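Local coordinates for mandelate racemase/muconate lactonizing enzyme family protein (Azoarcus sp., PDB 2QDE) that belongs to the mandelate racemase/muconate lactonizing enzyme family and holds a barium ion at the metal site of its barrel domain, at residues A[244-249]-A[271-276]; A[250-255]-A[284-289]; A[296-299]-A[304-307]; A[311-316]-A[322-327]. One frame throughout, in Å; residues are numbered along the deposited sequence.

Contact 1 of 4, residues A[244-249]-A[271-276]. With BA (barium ion), chain I.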
# COMPACT_ATOMS: atom_id res chain seq x y z
N TYR A 244 -16.13 6.36 16.69
CA TYR A 244 -17.26 6.03 15.82
C TYR A 244 -17.49 7.14 14.79
O TYR A 244 -17.24 8.31 15.05
CB TYR A 244 -18.53 5.84 16.64
CG TYR A 244 -18.69 4.47 17.25
CD1 TYR A 244 -17.62 3.82 17.88
CD2 TYR A 244 -19.92 3.82 17.24
CE1 TYR A 244 -17.78 2.57 18.48
CE2 TYR A 244 -20.09 2.57 17.83
CZ TYR A 244 -19.02 1.96 18.46
OH TYR A 244 -19.20 0.73 19.04
N ALA A 245 -18.01 6.76 13.62
CA ALA A 245 -18.27 7.71 12.55
C ALA A 245 -19.76 7.93 12.30
O ALA A 245 -20.52 6.97 12.21
CB ALA A 245 -17.60 7.25 11.27
N ASP A 246 -20.17 9.19 12.21
CA ASP A 246 -21.56 9.52 11.92
C ASP A 246 -21.54 10.31 10.62
O ASP A 246 -21.77 9.75 9.54
CB ASP A 246 -22.18 10.37 13.03
CG ASP A 246 -23.60 10.83 12.71
OD1 ASP A 246 -24.13 10.47 11.63
OD2 ASP A 246 -24.18 11.57 13.54
N GLU A 247 -21.23 11.60 10.73
CA GLU A 247 -21.17 12.46 9.56
C GLU A 247 -20.30 11.87 8.45
O GLU A 247 -20.62 12.02 7.27
CB GLU A 247 -20.66 13.85 9.95
CG GLU A 247 -21.69 14.71 10.68
CD GLU A 247 -21.71 14.50 12.19
OE1 GLU A 247 -21.36 13.39 12.66
OE2 GLU A 247 -22.09 15.45 12.91
N SER A 248 -19.20 11.21 8.82
CA SER A 248 -18.31 10.62 7.82
C SER A 248 -18.96 9.45 7.08
O SER A 248 -18.62 9.19 5.92
CB SER A 248 -17.02 10.12 8.48
OG SER A 248 -16.25 11.21 8.97
N ALA A 249 -19.89 8.77 7.74
CA ALA A 249 -20.58 7.62 7.15
C ALA A 249 -21.93 7.99 6.54
O ALA A 249 -22.98 7.74 7.14
CB ALA A 249 -20.77 6.54 8.20
N THR A 271 -31.83 7.63 8.93
CA THR A 271 -32.51 7.34 7.67
C THR A 271 -32.46 8.52 6.71
O THR A 271 -32.39 8.34 5.50
CB THR A 271 -33.98 6.91 7.91
OG1 THR A 271 -34.60 7.81 8.83
CG2 THR A 271 -34.02 5.51 8.49
N GLN A 272 -32.48 9.74 7.25
CA GLN A 272 -32.42 10.92 6.39
C GLN A 272 -31.03 11.15 5.81
O GLN A 272 -30.88 11.72 4.73
CB GLN A 272 -32.88 12.17 7.17
CG GLN A 272 -34.35 12.15 7.55
CD GLN A 272 -34.60 11.59 8.94
OE1 GLN A 272 -33.82 10.78 9.45
NE2 GLN A 272 -35.69 12.03 9.56
N LYS A 273 -30.00 10.70 6.52
CA LYS A 273 -28.63 10.86 6.03
C LYS A 273 -28.40 9.86 4.91
O LYS A 273 -27.84 10.20 3.86
CB LYS A 273 -27.63 10.62 7.16
CG LYS A 273 -26.18 10.72 6.74
CD LYS A 273 -25.22 10.46 7.91
CE LYS A 273 -25.43 9.08 8.53
NZ LYS A 273 -24.41 8.79 9.58
N ALA A 274 -28.83 8.63 5.14
CA ALA A 274 -28.68 7.55 4.16
C ALA A 274 -29.44 7.86 2.87
O ALA A 274 -29.00 7.49 1.78
CB ALA A 274 -29.18 6.23 4.75
N GLY A 275 -30.59 8.53 3.01
CA GLY A 275 -31.38 8.88 1.85
C GLY A 275 -32.68 8.12 1.69
O GLY A 275 -33.29 8.17 0.63
N GLY A 276 -33.11 7.42 2.73
CA GLY A 276 -34.35 6.66 2.64
C GLY A 276 -34.18 5.25 3.19
O GLY A 276 -33.07 4.81 3.45
BA BA I . -23.44 13.33 15.38

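Contact 2 of 4, residues A[250-255]-A[284-289]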
# COMPACT_ATOMS: atom_id res chain seq x y z
N GLN A 250 -21.90 8.56 5.34
CA GLN A 250 -23.13 8.95 4.68
C GLN A 250 -23.46 8.13 3.43
O GLN A 250 -24.55 7.54 3.32
CB GLN A 250 -23.06 10.43 4.32
CG GLN A 250 -24.27 10.95 3.57
CD GLN A 250 -24.10 12.40 3.16
OE1 GLN A 250 -23.92 13.28 4.01
NE2 GLN A 250 -24.16 12.66 1.87
N GLU A 251 -22.53 8.08 2.50
CA GLU A 251 -22.73 7.34 1.25
C GLU A 251 -22.06 5.97 1.29
O GLU A 251 -21.16 5.72 2.10
CB GLU A 251 -22.16 8.13 0.07
CG GLU A 251 -22.68 9.57 -0.07
CD GLU A 251 -24.19 9.65 -0.28
OE1 GLU A 251 -24.79 8.66 -0.76
OE2 GLU A 251 -24.77 10.71 0.01
N LEU A 252 -22.50 5.08 0.40
CA LEU A 252 -21.93 3.74 0.34
C LEU A 252 -20.42 3.83 0.14
O LEU A 252 -19.67 3.13 0.82
CB LEU A 252 -22.55 2.94 -0.81
CG LEU A 252 -24.03 2.57 -0.69
CD1 LEU A 252 -24.41 1.69 -1.87
CD2 LEU A 252 -24.29 1.84 0.62
N HIS A 253 -19.96 4.69 -0.76
CA HIS A 253 -18.52 4.81 -0.98
C HIS A 253 -17.80 5.39 0.24
O HIS A 253 -16.60 5.14 0.42
CB HIS A 253 -18.21 5.62 -2.25
CG HIS A 253 -18.74 7.01 -2.25
ND1 HIS A 253 -20.05 7.31 -2.56
CD2 HIS A 253 -18.13 8.20 -2.01
CE1 HIS A 253 -20.22 8.62 -2.52
NE2 HIS A 253 -19.07 9.18 -2.18
N ASP A 254 -18.50 6.15 1.08
CA ASP A 254 -17.88 6.69 2.30
C ASP A 254 -17.58 5.49 3.21
O ASP A 254 -16.50 5.39 3.80
CB ASP A 254 -18.82 7.65 3.07
CG ASP A 254 -19.09 8.95 2.32
OD1 ASP A 254 -18.19 9.44 1.60
OD2 ASP A 254 -20.21 9.49 2.47
N LEU A 255 -18.56 4.59 3.31
CA LEU A 255 -18.41 3.40 4.14
C LEU A 255 -17.24 2.55 3.64
O LEU A 255 -16.50 1.97 4.44
CB LEU A 255 -19.71 2.58 4.14
CG LEU A 255 -20.79 2.95 5.17
CD1 LEU A 255 -21.06 4.45 5.17
CD2 LEU A 255 -22.08 2.19 4.84
N LEU A 284 -26.66 -0.50 5.40
CA LEU A 284 -26.51 -1.52 6.42
C LEU A 284 -25.87 -2.80 5.88
O LEU A 284 -25.40 -3.65 6.65
CB LEU A 284 -27.88 -1.82 7.06
CG LEU A 284 -28.40 -0.67 7.95
CD1 LEU A 284 -29.80 -0.98 8.46
CD2 LEU A 284 -27.45 -0.45 9.12
N THR A 285 -25.85 -2.95 4.56
CA THR A 285 -25.21 -4.11 3.95
C THR A 285 -23.70 -3.91 4.09
O THR A 285 -22.96 -4.83 4.44
CB THR A 285 -25.56 -4.23 2.46
OG1 THR A 285 -26.95 -4.53 2.34
CG2 THR A 285 -24.74 -5.32 1.79
N LEU A 286 -23.25 -2.68 3.83
CA LEU A 286 -21.84 -2.37 3.96
C LEU A 286 -21.43 -2.45 5.43
O LEU A 286 -20.33 -2.90 5.75
CB LEU A 286 -21.55 -0.97 3.40
CG LEU A 286 -21.09 -0.91 1.94
CD1 LEU A 286 -22.03 -1.70 1.03
CD2 LEU A 286 -21.04 0.55 1.51
N ALA A 287 -22.32 -2.02 6.32
CA ALA A 287 -22.05 -2.07 7.76
C ALA A 287 -21.85 -3.51 8.21
O ALA A 287 -20.98 -3.81 9.02
CB ALA A 287 -23.20 -1.43 8.54
N ARG A 288 -22.69 -4.40 7.67
CA ARG A 288 -22.62 -5.83 7.98
C ARG A 288 -21.29 -6.41 7.50
O ARG A 288 -20.65 -7.18 8.21
CB ARG A 288 -23.78 -6.56 7.30
CG ARG A 288 -23.64 -8.07 7.24
CD ARG A 288 -24.69 -8.68 6.33
NE ARG A 288 -26.03 -8.62 6.92
CZ ARG A 288 -26.44 -9.41 7.90
NH1 ARG A 288 -25.62 -10.32 8.42
NH2 ARG A 288 -27.68 -9.30 8.38
N LEU A 289 -20.90 -6.03 6.29
CA LEU A 289 -19.65 -6.50 5.70
C LEU A 289 -18.46 -6.05 6.56
O LEU A 289 -17.45 -6.75 6.65
CB LEU A 289 -19.51 -5.94 4.28
CG LEU A 289 -18.18 -6.18 3.57
CD1 LEU A 289 -17.99 -7.67 3.30
CD2 LEU A 289 -18.16 -5.39 2.27

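Contact 3 of 4, residues A[296-299]-A[304-307]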
# COMPACT_ATOMS: atom_id res chain seq x y z
N CYS A 296 -28.70 3.90 15.23
CA CYS A 296 -29.51 4.83 14.45
C CYS A 296 -30.06 5.99 15.27
O CYS A 296 -30.67 5.80 16.33
CB CYS A 296 -30.68 4.11 13.78
SG CYS A 296 -31.71 5.18 12.71
N GLY A 297 -29.83 7.20 14.77
CA GLY A 297 -30.31 8.39 15.45
C GLY A 297 -31.58 8.87 14.77
O GLY A 297 -32.37 8.07 14.27
N CYS A 298 -31.78 10.18 14.76
CA CYS A 298 -32.97 10.74 14.13
C CYS A 298 -32.76 12.22 13.91
O CYS A 298 -31.81 12.80 14.43
CB CYS A 298 -34.19 10.54 15.02
SG CYS A 298 -34.20 11.59 16.50
N MET A 299 -33.65 12.81 13.12
CA MET A 299 -33.64 14.25 12.88
C MET A 299 -34.89 14.65 13.66
O MET A 299 -35.98 14.76 13.10
CB MET A 299 -33.82 14.55 11.38
CG MET A 299 -32.72 13.99 10.48
SD MET A 299 -31.14 14.86 10.63
CE MET A 299 -31.42 16.26 9.57
N LEU A 304 -44.35 10.48 13.53
CA LEU A 304 -44.30 10.09 12.13
C LEU A 304 -42.84 10.05 11.68
O LEU A 304 -42.44 9.16 10.95
CB LEU A 304 -45.08 11.07 11.25
CG LEU A 304 -45.05 10.73 9.75
CD1 LEU A 304 -45.55 9.31 9.54
CD2 LEU A 304 -45.92 11.70 8.96
N GLU A 305 -42.05 11.03 12.12
CA GLU A 305 -40.64 11.07 11.77
C GLU A 305 -39.94 9.83 12.32
O GLU A 305 -39.06 9.25 11.67
CB GLU A 305 -39.99 12.33 12.37
CG GLU A 305 -38.51 12.54 12.03
CD GLU A 305 -37.56 11.71 12.87
OE1 GLU A 305 -37.87 11.43 14.05
OE2 GLU A 305 -36.47 11.34 12.36
N ALA A 306 -40.34 9.39 13.51
CA ALA A 306 -39.71 8.22 14.12
C ALA A 306 -40.10 6.88 13.49
O ALA A 306 -39.35 5.91 13.60
CB ALA A 306 -40.03 8.20 15.61
N SER A 307 -41.24 6.84 12.82
CA SER A 307 -41.73 5.59 12.23
C SER A 307 -40.88 4.83 11.21
O SER A 307 -40.66 3.63 11.36
CB SER A 307 -43.13 5.79 11.65
OG SER A 307 -44.05 5.96 12.70

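Contact 4 of 4, residues A[311-316]-A[322-327]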
# COMPACT_ATOMS: atom_id res chain seq x y z
N HIS A 311 -39.59 0.96 11.99
CA HIS A 311 -39.82 -0.22 11.16
C HIS A 311 -38.50 -0.88 10.73
O HIS A 311 -38.35 -2.10 10.79
CB HIS A 311 -40.65 0.16 9.94
CG HIS A 311 -42.10 0.39 10.24
ND1 HIS A 311 -43.00 -0.65 10.42
CD2 HIS A 311 -42.81 1.53 10.43
CE1 HIS A 311 -44.19 -0.16 10.70
NE2 HIS A 311 -44.11 1.16 10.71
N LEU A 312 -37.56 -0.04 10.31
CA LEU A 312 -36.25 -0.51 9.87
C LEU A 312 -35.44 -1.15 11.02
O LEU A 312 -34.81 -2.19 10.83
CB LEU A 312 -35.44 0.65 9.28
CG LEU A 312 -34.03 0.30 8.81
CD1 LEU A 312 -34.12 -0.54 7.54
CD2 LEU A 312 -33.22 1.57 8.56
N LEU A 313 -35.46 -0.52 12.19
CA LEU A 313 -34.71 -1.05 13.33
C LEU A 313 -35.24 -2.38 13.85
O LEU A 313 -34.50 -3.15 14.46
CB LEU A 313 -34.69 -0.04 14.49
CG LEU A 313 -34.06 1.33 14.20
CD1 LEU A 313 -34.03 2.16 15.47
CD2 LEU A 313 -32.66 1.16 13.65
N ALA A 314 -36.52 -2.65 13.61
CA ALA A 314 -37.11 -3.90 14.06
C ALA A 314 -36.99 -4.99 13.00
O ALA A 314 -37.04 -6.18 13.33
CB ALA A 314 -38.57 -3.68 14.42
N ALA A 315 -36.82 -4.60 11.74
CA ALA A 315 -36.75 -5.57 10.66
C ALA A 315 -35.34 -5.96 10.21
O ALA A 315 -35.06 -7.14 10.01
CB ALA A 315 -37.55 -5.06 9.45
N ASN A 316 -34.46 -4.97 10.04
CA ASN A 316 -33.11 -5.23 9.56
C ASN A 316 -32.28 -6.07 10.53
O ASN A 316 -31.94 -5.64 11.63
CB ASN A 316 -32.40 -3.92 9.24
CG ASN A 316 -31.05 -4.12 8.59
OD1 ASN A 316 -30.03 -4.20 9.28
ND2 ASN A 316 -31.04 -4.23 7.27
N PHE A 322 -28.03 -4.07 17.92
CA PHE A 322 -27.53 -2.99 18.78
C PHE A 322 -28.58 -2.03 19.35
O PHE A 322 -29.63 -1.85 18.76
CB PHE A 322 -26.51 -2.19 17.99
CG PHE A 322 -25.64 -3.04 17.10
CD1 PHE A 322 -24.64 -3.84 17.65
CD2 PHE A 322 -25.86 -3.08 15.72
CE1 PHE A 322 -23.85 -4.66 16.83
CE2 PHE A 322 -25.09 -3.90 14.90
CZ PHE A 322 -24.08 -4.69 15.46
N PRO A 323 -28.28 -1.41 20.50
CA PRO A 323 -29.23 -0.46 21.09
C PRO A 323 -29.30 0.74 20.15
O PRO A 323 -28.31 1.09 19.51
CB PRO A 323 -28.61 -0.14 22.45
CG PRO A 323 -27.12 -0.36 22.22
CD PRO A 323 -27.12 -1.62 21.39
N GLN A 324 -30.47 1.36 20.07
CA GLN A 324 -30.66 2.46 19.15
C GLN A 324 -30.88 3.84 19.79
O GLN A 324 -30.85 3.98 21.01
CB GLN A 324 -31.80 2.11 18.21
CG GLN A 324 -31.56 0.79 17.47
CD GLN A 324 -30.37 0.88 16.54
OE1 GLN A 324 -30.31 1.77 15.70
NE2 GLN A 324 -29.42 -0.03 16.69
N GLU A 325 -31.12 4.83 18.94
CA GLU A 325 -31.29 6.20 19.43
C GLU A 325 -32.35 6.99 18.67
O GLU A 325 -32.25 8.21 18.53
CB GLU A 325 -29.95 6.91 19.33
CG GLU A 325 -29.82 8.12 20.21
CD GLU A 325 -28.84 9.12 19.65
OE1 GLU A 325 -29.14 9.71 18.58
OE2 GLU A 325 -27.76 9.32 20.26
N ASN A 326 -33.37 6.30 18.18
CA ASN A 326 -34.44 6.94 17.42
C ASN A 326 -35.56 7.36 18.39
O ASN A 326 -36.53 6.63 18.56
CB ASN A 326 -34.96 5.94 16.38
CG ASN A 326 -36.14 6.47 15.58
OD1 ASN A 326 -36.09 7.57 15.02
ND2 ASN A 326 -37.20 5.68 15.51
N ALA A 327 -35.42 8.53 19.02
CA ALA A 327 -36.41 8.99 20.00
C ALA A 327 -36.85 10.45 19.85
O ALA A 327 -37.02 11.15 20.85
CB ALA A 327 -35.87 8.75 21.41

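Contact 1 of 4, residues A[244-249]-A[271-276]
The type I turn from D246 to A249 faces the short helix 271-274, with the CA atoms of E247 and K273 8.4 Å apart. In this enolase-type TIM barrel, the turn follows strand 243-245, and K273 of the helix spans the gap to it. Its CG lies anti to the backbone N (chi1 178°), which sends the chain out from the helix, and a bend at chi3 (59°) brings the amine over the turn. There NZ forms a salt bridge with D246 OD1 at 2.7 Å, meeting the oxygen nearly along its C-O axis. The same NZ donates to D246 O at 2.8 Å, from above the carbonyl plane, while A249 N closes the turn on that oxygen from the opposite face. A weak third bond runs from NZ to A249 O at 3.0 Å. The D246 carboxylate thus divides its work: OD1 takes K273 and also Y57 OH, and OD2 binds the barium ion together with D195, N197 and E221. This is consistent with a second-shell role for K273 in holding D246 in place. M268 O also accepts from K273 NZ. The E247 carboxylate, not among these ligands, lies nearby, with OE1 3.4 Å from the barium.

Contact 2 of 4, residues A[250-255]-A[284-289]
D254 OD2, just behind the leucine face that L252 and L255 offer to L286, is gripped by two backbone N-H groups at the start of helix 252-261. E251 N reaches it at 2.7 Å with an N-H...O angle of 165°, while Q250 N adds a weak, longer bond. With E251 at the N-cap, this is the half of a capping box in which the third helical residue accepts from the cap. The cap is braced further by Q250 NE2, which donates to E251 OE2 at 2.8 Å, the acceptor lying in the plane of the amide.

Beyond this cap, helix 252-261 lies against helix 277-290 in the outer layer of the TIM barrel, and the side chains meet apolar to apolar, without a hydrogen bond. L286 gives the largest share, its side chain reaching into the angle between L252 and L255. Its CB is met by L255 CD2 at 3.5 Å. Further out, L286 CD2 is covered on two flanks, by L252 CD2 at 3.6 Å and by L255 CB, also at 3.6 Å. The chains of L252 and L286 cross at about a right angle, so that methyl meets methyl without the chains running alongside each other. L289 of the fourth subunit extends the patch over L286; on the far side of the helix, H253 stacks with W227 of the third subunit. The fit is tightest where the L286 CD2 methyl presses against the carbonyl L252 O at 3.0 Å.

Contact 3 of 4, residues A[296-299]-A[304-307]
The one hydrogen bond across the contact, a long one, runs from M299 N to E305 OE2 at 3.3 Å with an N-H...O angle of 156°. The donor comes from well above the carboxylate plane, so the amide meets a face of the group. This is the loop that leaves barrel strand 294-296 of the TIM fold and enters helix 303-315, and the bond draws its middle against the first turns of that helix. The E305 chain leaves the helix with CG anti to the backbone N (chi1 -177°) and then bends at chi2 (-80°), which carries the carboxylate across to the loop. OE2 has a stronger partner in Q272 NE2, of the short helix 271-274.

The remaining approaches form no bonds. C298 CB rests against the carboxylate, 3.6 Å from E305 OE2 and 3.9 Å from OE1. M299 O lies over the same face of the carboxylate as M299 N, 3.4 Å from E305 CD; its dipole there is probably unfavourable, and the N-H donors would offset it. The M299 side chain itself turns away, toward Y57.

N-terminal residues complete the surroundings: D52 pairs with the M299 backbone, and D49 of strand 45-49 touches E305. The chemistry implies a carboxylate fixed through one oxygen by two N-H donors, one from the main chain and one from a side-chain amide. A single buried acid group thereby ties the loop, the helix that follows it and the helix 271-274 together, with the N-terminal domain close at hand.

Contact 4 of 4, residues A[311-316]-A[322-327]
Packing comes first, because L313 lies on Q324 and no hydrogen bond crosses between helix 303-315 and the segment 322-327. L313 lays its two methyls across the glutamine: CD1 is 3.5 Å from both Q324 CB and Q324 CG, whereas CD2 sits 3.2 Å from Q324 OE1. The two chains cross obliquely. N326 extends the patch more loosely, its CB 4.0 Å from L313 CD1.

Polar bonds then hold the glutamine in the shape the leucine covers. A bend at chi2 (-65°) folds the amide back along its own chain, where NE2 donates to F322 O at 2.8 Å, an almost straight bond of 174°. F322 O lies in the plane of the amide, although the donor stands above the carbonyl plane. Outside the contact, C296 N donates to OE1 and V294 O accepts from NE2, so both ends of the amide are used within a buried site. N326 likewise donates through ND2 to A306 O, on the same helix as L313.

In the TIM barrel, segment 322-327 lies between strands 294-296 and 135-140, with backbone bonds from E325 to C296 and from Q324 to P136 and G138, and the last turn of helix 303-315 packs on it through L313.

All four contacts are buried in the barrel domain, yet their chemistry follows their place. Contact 1, at the metal site, is ionic and polar; contact 2, between outer helices, is apolar and the most involved with other subunits, whereas contact 3 touches none. Contacts 3 and 4 share helix 303-315, but contact 3 relies on a carboxylate near its beginning and contact 4 on a leucine near its end. The two are joined through C296, whose N and O bond to Q324 OE1 and E325 N. Contact 1 meets contact 3 where Q272 approaches E305 and M299. Contacts 1 and 2 interleave along the chain, with centres about 9 Å apart, whereas contacts 2 and 3 do not touch.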